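PDB 6WK3: nitric oxide dioxygenase from Rhodothermus marinus DSM 4252, which binds heme in a globin fold and probably acts as a nitric oxide dioxygenase, here in a variant engineered for carbene transfer. Local coordinates for residues A27-Y40 against L97-V109. The protein carries 1 engineered substitution. Sequence-based numbering, arbitrary orientation.
Sequences AISATMYRLLFERY and LVWECLRDAIKEV. With HEM (protoporphyrin IX containing Fe), chain E.
Arg39 NH1 bridges two carboxylates of helix 97-109: a nearly straight bond (169°) runs in the guanidinium plane to Asp104 OD2 at 2.8 Å, and a more bent one, tilted from that plane, reaches Glu100 OE1 at 2.9 Å. Both oxygens offer their anti lone pairs. An extended chain from CG to NE carries the guanidinium across. A leucine in place of Arg39 would probably leave Glu100 without this counter-ion, though Asp104 would keep its weak bond to Arg103. Glu100 OE2 meets the Tyr40 hydroxyl at the ring edge, at a doubtfully short distance, while Leu97 CD2 lies over a ring face in a CH-pi contact, 4.2 Å from the centroid.

The apolar part packs knobs-into-holes. Ile28 enters among Leu102, Ala105, Ile106 and Val109; Met32 sits among Val98, Cys101, Leu102 and Ala105. Met32 turns CG away from its backbone N (chi1 -167°), then bends to bring SD to 3.7 Å from Val98 CG1. Cys101 returns a knob among Met32, Leu35, Leu36 and Arg39.

The axes of segments 27-39 and 97-109 approach to 8.2 Å, their N-to-C directions 130° apart. Val98 CG2 touches heme CMC (3.5 Å), so the apolar seam of this globin helix pair continues into the heme pocket, while the Arg39 salt bridges lie at its partly exposed margin.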
loop_
_atom_site.group_PDB
_atom_site.type_symbol
_atom_site.label_atom_id
_atom_site.label_comp_id
_atom_site.label_asym_id
_atom_site.label_seq_id
_atom_site.Cartn_x
_atom_site.Cartn_y
_atom_site.Cartn_z
ATOM N N ALA A 27 11.994 -15.445 -12.811
ATOM C CA ALA A 27 12.925 -14.977 -13.832
ATOM C C ALA A 27 12.278 -13.929 -14.729
ATOM O O ALA A 27 12.919 -12.940 -15.098
ATOM C CB ALA A 27 13.434 -16.153 -14.664
ATOM N N ILE A 28 11.005 -14.121 -15.083
ATOM C CA ILE A 28 10.326 -13.151 -15.936
ATOM C C ILE A 28 10.128 -11.837 -15.192
ATOM O O ILE A 28 10.384 -10.754 -15.732
ATOM C CB ILE A 28 8.988 -13.725 -16.441
ATOM C CG1 ILE A 28 9.231 -14.846 -17.458
ATOM C CG2 ILE A 28 8.124 -12.619 -17.032
ATOM C CD1 ILE A 28 7.994 -15.723 -17.737
ATOM N N SER A 29 9.695 -11.912 -13.934
ATOM C CA SER A 29 9.437 -10.700 -13.166
ATOM C C SER A 29 10.733 -9.936 -12.884
ATOM O O SER A 29 10.791 -8.714 -13.062
ATOM C CB SER A 29 8.696 -11.063 -11.873
ATOM O OG SER A 29 8.887 -10.095 -10.856
ATOM N N ALA A 30 11.794 -10.645 -12.480
ATOM C CA ALA A 30 13.066 -9.977 -12.196
ATOM C C ALA A 30 13.663 -9.360 -13.457
ATOM O O ALA A 30 14.142 -8.217 -13.435
ATOM C CB ALA A 30 14.055 -10.959 -11.567
ATOM N N THR A 31 13.665 -10.115 -14.559
ATOM C CA THR A 31 14.155 -9.582 -15.826
ATOM C C THR A 31 13.329 -8.387 -16.271
ATOM O O THR A 31 13.865 -7.412 -16.808
ATOM C CB THR A 31 14.128 -10.675 -16.890
ATOM O OG1 THR A 31 15.017 -11.732 -16.504
ATOM C CG2 THR A 31 14.530 -10.127 -18.249
ATOM N N MET A 32 12.019 -8.445 -16.051
ATOM C CA MET A 32 11.159 -7.323 -16.401
ATOM C C MET A 32 11.573 -6.063 -15.651
ATOM O O MET A 32 11.684 -4.984 -16.244
ATOM C CB MET A 32 9.705 -7.680 -16.106
ATOM C CG MET A 32 8.710 -6.732 -16.720
ATOM S SD MET A 32 7.489 -6.177 -15.530
ATOM C CE MET A 32 8.456 -4.963 -14.634
ATOM N N TYR A 33 11.816 -6.184 -14.342
ATOM C CA TYR A 33 12.159 -5.010 -13.544
ATOM C C TYR A 33 13.522 -4.443 -13.928
ATOM O O TYR A 33 13.719 -3.223 -13.899
ATOM C CB TYR A 33 12.128 -5.345 -12.052
ATOM C CG TYR A 33 12.670 -4.224 -11.184
ATOM C CD1 TYR A 33 11.925 -3.070 -10.961
ATOM C CD2 TYR A 33 13.936 -4.307 -10.611
ATOM C CE1 TYR A 33 12.415 -2.040 -10.182
ATOM C CE2 TYR A 33 14.437 -3.276 -9.833
ATOM C CZ TYR A 33 13.671 -2.147 -9.621
ATOM O OH TYR A 33 14.158 -1.119 -8.846
ATOM N N ARG A 34 14.481 -5.308 -14.280
ATOM C CA ARG A 34 15.799 -4.811 -14.678
ATOM C C ARG A 34 15.728 -4.053 -15.993
ATOM O O ARG A 34 16.374 -3.011 -16.150
ATOM C CB ARG A 34 16.798 -5.962 -14.774
ATOM C CG ARG A 34 17.092 -6.576 -13.419
ATOM C CD ARG A 34 18.038 -7.757 -13.494
ATOM N NE ARG A 34 18.103 -8.414 -12.193
ATOM C CZ ARG A 34 17.785 -9.684 -11.969
ATOM N NH1 ARG A 34 17.396 -10.469 -12.970
ATOM N NH2 ARG A 34 17.871 -10.173 -10.739
ATOM N N LEU A 35 14.940 -4.552 -16.945
ATOM C CA LEU A 35 14.735 -3.818 -18.187
ATOM C C LEU A 35 14.048 -2.484 -17.927
ATOM O O LEU A 35 14.346 -1.486 -18.590
ATOM C CB LEU A 35 13.921 -4.666 -19.163
ATOM C CG LEU A 35 14.576 -5.980 -19.589
ATOM C CD1 LEU A 35 13.676 -6.734 -20.562
ATOM C CD2 LEU A 35 15.938 -5.726 -20.204
ATOM N N LEU A 36 13.129 -2.444 -16.961
ATOM C CA LEU A 36 12.474 -1.186 -16.615
ATOM C C LEU A 36 13.442 -0.240 -15.912
ATOM O O LEU A 36 13.426 0.973 -16.158
ATOM C CB LEU A 36 11.244 -1.463 -15.746
ATOM C CG LEU A 36 10.346 -0.294 -15.339
ATOM C CD1 LEU A 36 9.430 0.108 -16.476
ATOM C CD2 LEU A 36 9.539 -0.645 -14.093
ATOM N N PHE A 37 14.293 -0.782 -15.034
ATOM C CA PHE A 37 15.303 0.023 -14.350
ATOM C C PHE A 37 16.214 0.730 -15.349
ATOM O O PHE A 37 16.528 1.914 -15.184
ATOM C CB PHE A 37 16.117 -0.878 -13.411
ATOM C CG PHE A 37 17.021 -0.137 -12.450
ATOM C CD1 PHE A 37 18.204 0.449 -12.883
ATOM C CD2 PHE A 37 16.708 -0.069 -11.098
ATOM C CE1 PHE A 37 19.042 1.116 -11.990
ATOM C CE2 PHE A 37 17.545 0.589 -10.200
ATOM C CZ PHE A 37 18.710 1.184 -10.648
ATOM N N GLU A 38 16.634 0.029 -16.403
ATOM C CA GLU A 38 17.618 0.584 -17.321
ATOM C C GLU A 38 17.010 1.339 -18.498
ATOM O O GLU A 38 17.691 2.186 -19.083
ATOM C CB GLU A 38 18.544 -0.526 -17.832
ATOM C CG GLU A 38 17.958 -1.429 -18.888
ATOM C CD GLU A 38 18.788 -2.690 -19.105
ATOM O OE1 GLU A 38 19.288 -3.261 -18.109
ATOM O OE2 GLU A 38 18.934 -3.112 -20.275
ATOM N N ARG A 39 15.755 1.081 -18.855
ATOM C CA ARG A 39 15.177 1.793 -19.990
ATOM C C ARG A 39 14.424 3.051 -19.585
ATOM O O ARG A 39 14.348 3.997 -20.379
ATOM C CB ARG A 39 14.248 0.872 -20.776
ATOM C CG ARG A 39 14.969 -0.246 -21.495
ATOM C CD ARG A 39 13.984 -1.163 -22.193
ATOM N NE ARG A 39 14.608 -2.417 -22.599
ATOM C CZ ARG A 39 13.996 -3.359 -23.306
ATOM N NH1 ARG A 39 12.735 -3.193 -23.689
ATOM N NH2 ARG A 39 14.644 -4.466 -23.632
ATOM N N TYR A 40 13.873 3.090 -18.375
ATOM C CA TYR A 40 13.078 4.226 -17.904
ATOM C C TYR A 40 13.484 4.548 -16.478
ATOM O O TYR A 40 12.799 4.179 -15.515
ATOM C CB TYR A 40 11.583 3.928 -18.014
ATOM C CG TYR A 40 11.202 3.504 -19.407
ATOM C CD1 TYR A 40 11.058 4.443 -20.418
ATOM C CD2 TYR A 40 11.022 2.163 -19.723
ATOM C CE1 TYR A 40 10.724 4.063 -21.701
ATOM C CE2 TYR A 40 10.694 1.773 -21.004
ATOM C CZ TYR A 40 10.545 2.727 -21.988
ATOM O OH TYR A 40 10.211 2.346 -23.265
ATOM N N LEU A 97 4.997 1.132 -20.742
ATOM C CA LEU A 97 6.413 0.859 -20.505
ATOM C C LEU A 97 6.614 -0.508 -19.871
ATOM O O LEU A 97 7.530 -1.247 -20.255
ATOM C CB LEU A 97 7.028 1.939 -19.614
ATOM C CG LEU A 97 6.542 3.372 -19.805
ATOM C CD1 LEU A 97 7.210 4.290 -18.791
ATOM C CD2 LEU A 97 6.811 3.831 -21.229
ATOM N N VAL A 98 5.778 -0.859 -18.893
ATOM C CA VAL A 98 5.938 -2.142 -18.221
ATOM C C VAL A 98 5.550 -3.287 -19.147
ATOM O O VAL A 98 6.125 -4.379 -19.064
ATOM C CB VAL A 98 5.137 -2.158 -16.906
ATOM C CG1 VAL A 98 5.023 -3.572 -16.348
ATOM C CG2 VAL A 98 5.802 -1.248 -15.897
ATOM N N TRP A 99 4.604 -3.067 -20.061
ATOM C CA TRP A 99 4.317 -4.110 -21.041
ATOM C C TRP A 99 5.508 -4.328 -21.961
ATOM O O TRP A 99 5.880 -5.470 -22.255
ATOM C CB TRP A 99 3.081 -3.784 -21.878
ATOM C CG TRP A 99 3.097 -4.628 -23.109
ATOM C CD1 TRP A 99 3.223 -4.203 -24.401
ATOM C CD2 TRP A 99 3.054 -6.060 -23.160
ATOM N NE1 TRP A 99 3.239 -5.281 -25.252
ATOM C CE2 TRP A 99 3.139 -6.432 -24.515
ATOM C CE3 TRP A 99 2.949 -7.063 -22.190
ATOM C CZ2 TRP A 99 3.122 -7.763 -24.924
ATOM C CZ3 TRP A 99 2.924 -8.381 -22.600
ATOM C CH2 TRP A 99 3.013 -8.720 -23.954
ATOM N N GLU A 100 6.103 -3.236 -22.446
ATOM C CA GLU A 100 7.291 -3.336 -23.290
ATOM C C GLU A 100 8.363 -4.194 -22.625
ATOM O O GLU A 100 8.903 -5.124 -23.235
ATOM C CB GLU A 100 7.826 -1.934 -23.593
ATOM C CG GLU A 100 9.088 -1.913 -24.432
ATOM C CD GLU A 100 9.908 -0.652 -24.219
ATOM O OE1 GLU A 100 11.133 -0.768 -23.989
ATOM O OE2 GLU A 100 9.327 0.455 -24.282
ATOM N N CYS A 101 8.653 -3.911 -21.353
ATOM C CA CYS A 101 9.663 -4.673 -20.623
ATOM C C CYS A 101 9.205 -6.093 -20.323
ATOM O O CYS A 101 10.033 -7.012 -20.286
ATOM C CB CYS A 101 10.028 -3.944 -19.329
ATOM S SG CYS A 101 10.599 -2.241 -19.597
ATOM N N LEU A 102 7.903 -6.294 -20.103
ATOM C CA LEU A 102 7.391 -7.635 -19.839
ATOM C C LEU A 102 7.408 -8.493 -21.099
ATOM O O LEU A 102 7.693 -9.696 -21.036
ATOM C CB LEU A 102 5.976 -7.547 -19.265
ATOM C CG LEU A 102 5.193 -8.847 -19.068
ATOM C CD1 LEU A 102 5.930 -9.791 -18.134
ATOM C CD2 LEU A 102 3.789 -8.551 -18.544
ATOM N N ARG A 103 7.099 -7.897 -22.253
ATOM C CA ARG A 103 7.181 -8.630 -23.512
ATOM C C ARG A 103 8.591 -9.155 -23.741
ATOM O O ARG A 103 8.786 -10.337 -24.045
ATOM C CB ARG A 103 6.748 -7.735 -24.675
ATOM C CG ARG A 103 6.507 -8.488 -25.975
ATOM C CD ARG A 103 7.052 -7.742 -27.184
ATOM N NE ARG A 103 6.654 -6.338 -27.223
ATOM C CZ ARG A 103 7.510 -5.321 -27.231
ATOM N NH1 ARG A 103 8.815 -5.556 -27.197
ATOM N NH2 ARG A 103 7.066 -4.070 -27.268
ATOM N N ASP A 104 9.591 -8.288 -23.580
ATOM C CA ASP A 104 10.969 -8.700 -23.816
ATOM C C ASP A 104 11.481 -9.625 -22.716
ATOM O O ASP A 104 12.364 -10.452 -22.972
ATOM C CB ASP A 104 11.862 -7.465 -23.965
ATOM C CG ASP A 104 11.480 -6.612 -25.176
ATOM O OD1 ASP A 104 10.906 -7.163 -26.143
ATOM O OD2 ASP A 104 11.746 -5.392 -25.161
ATOM N N ALA A 105 10.945 -9.514 -21.498
ATOM C CA ALA A 105 11.274 -10.494 -20.468
ATOM C C ALA A 105 10.785 -11.881 -20.861
ATOM O O ALA A 105 11.489 -12.877 -20.664
ATOM C CB ALA A 105 10.677 -10.077 -19.126
ATOM N N ILE A 106 9.579 -11.963 -21.428
ATOM C CA ILE A 106 9.059 -13.250 -21.884
ATOM C C ILE A 106 9.870 -13.768 -23.067
ATOM O O ILE A 106 10.213 -14.954 -23.125
ATOM C CB ILE A 106 7.559 -13.126 -22.221
ATOM C CG1 ILE A 106 6.747 -12.893 -20.944
ATOM C CG2 ILE A 106 7.063 -14.375 -22.934
ATOM C CD1 ILE A 106 5.268 -12.605 -21.184
ATOM N N LYS A 107 10.207 -12.885 -24.017
ATOM C CA LYS A 107 11.030 -13.285 -25.160
ATOM C C LYS A 107 12.368 -13.858 -24.710
ATOM O O LYS A 107 12.871 -14.824 -25.296
ATOM C CB LYS A 107 11.263 -12.092 -26.086
ATOM C CG LYS A 107 10.136 -11.815 -27.060
ATOM C CD LYS A 107 10.472 -10.632 -27.959
ATOM C CE LYS A 107 9.228 -10.103 -28.649
ATOM N NZ LYS A 107 9.453 -8.836 -29.390
ATOM N N GLU A 108 12.958 -13.277 -23.670
ATOM C CA GLU A 108 14.279 -13.705 -23.227
ATOM C C GLU A 108 14.215 -15.014 -22.450
ATOM O O GLU A 108 14.991 -15.939 -22.714
ATOM C CB GLU A 108 14.909 -12.602 -22.380
ATOM C CG GLU A 108 16.402 -12.711 -22.190
ATOM C CD GLU A 108 16.921 -11.631 -21.266
ATOM O OE1 GLU A 108 16.998 -11.882 -20.040
ATOM O OE2 GLU A 108 17.231 -10.525 -21.765
ATOM N N VAL A 109 13.286 -15.115 -21.497
ATOM C CA VAL A 109 13.292 -16.258 -20.591
ATOM C C VAL A 109 12.805 -17.515 -21.298
ATOM O O VAL A 109 13.410 -18.586 -21.169
ATOM C CB VAL A 109 12.458 -15.950 -19.335
ATOM C CG1 VAL A 109 12.263 -17.212 -18.510
ATOM C CG2 VAL A 109 13.147 -14.868 -18.500
HETATM C CHA HEM E . 3.314 -3.248 -6.903
HETATM C CHB HEM E . 1.395 -6.084 -10.357
HETATM C CHC HEM E . 1.832 -2.343 -13.397
HETATM C CHD HEM E . 5.048 -0.326 -10.361
HETATM C C1A HEM E . 2.706 -4.312 -7.540
HETATM C C2A HEM E . 2.241 -5.534 -6.921
HETATM C C3A HEM E . 1.720 -6.316 -7.869
HETATM C C4A HEM E . 1.822 -5.622 -9.132
HETATM C CMA HEM E . 1.110 -7.717 -7.658
HETATM C CAA HEM E . 2.334 -5.876 -5.423
HETATM C CBA HEM E . 1.064 -5.377 -4.742
HETATM C CGA HEM E . 1.032 -5.863 -3.318
HETATM O O1A HEM E . 1.447 -5.100 -2.413
HETATM O O2A HEM E . 0.590 -7.017 -3.083
HETATM C C1B HEM E . 1.286 -5.305 -11.489
HETATM C C2B HEM E . 0.628 -5.659 -12.731
HETATM C C3B HEM E . 0.762 -4.622 -13.578
HETATM C C4B HEM E . 1.495 -3.578 -12.888
HETATM C CMB HEM E . -0.060 -7.019 -12.974
HETATM C CAB HEM E . 0.233 -4.458 -15.024
HETATM C CBB HEM E . -0.778 -5.169 -15.525
HETATM C C1C HEM E . 2.767 -1.475 -12.867
HETATM C C2C HEM E . 3.256 -0.268 -13.490
HETATM C C3C HEM E . 4.156 0.291 -12.677
HETATM C C4C HEM E . 4.259 -0.527 -11.478
HETATM C CMC HEM E . 2.825 0.266 -14.872
HETATM C CAC HEM E . 4.900 1.603 -13.006
HETATM C CBC HEM E . 6.109 1.847 -12.504
HETATM C C1D HEM E . 4.786 -0.845 -9.107
HETATM C C2D HEM E . 5.220 -0.346 -7.815
HETATM C C3D HEM E . 4.737 -1.169 -6.867
HETATM C C4D HEM E . 3.978 -2.207 -7.519
HETATM C CMD HEM E . 6.093 0.910 -7.599
HETATM C CAD HEM E . 4.914 -1.090 -5.334
HETATM C CBD HEM E . 4.055 0.032 -4.763
HETATM C CGD HEM E . 3.843 -0.158 -3.281
HETATM O O1D HEM E . 3.908 -1.320 -2.795
HETATM O O2D HEM E . 3.588 0.864 -2.589
HETATM N NA HEM E . 2.432 -4.403 -8.889
HETATM N NB HEM E . 1.796 -4.031 -11.624
HETATM N NC HEM E . 3.403 -1.597 -11.646
HETATM N ND HEM E . 4.036 -1.977 -8.874
HETATM FE FE HEM E . 3.016 -3.052 -10.288
#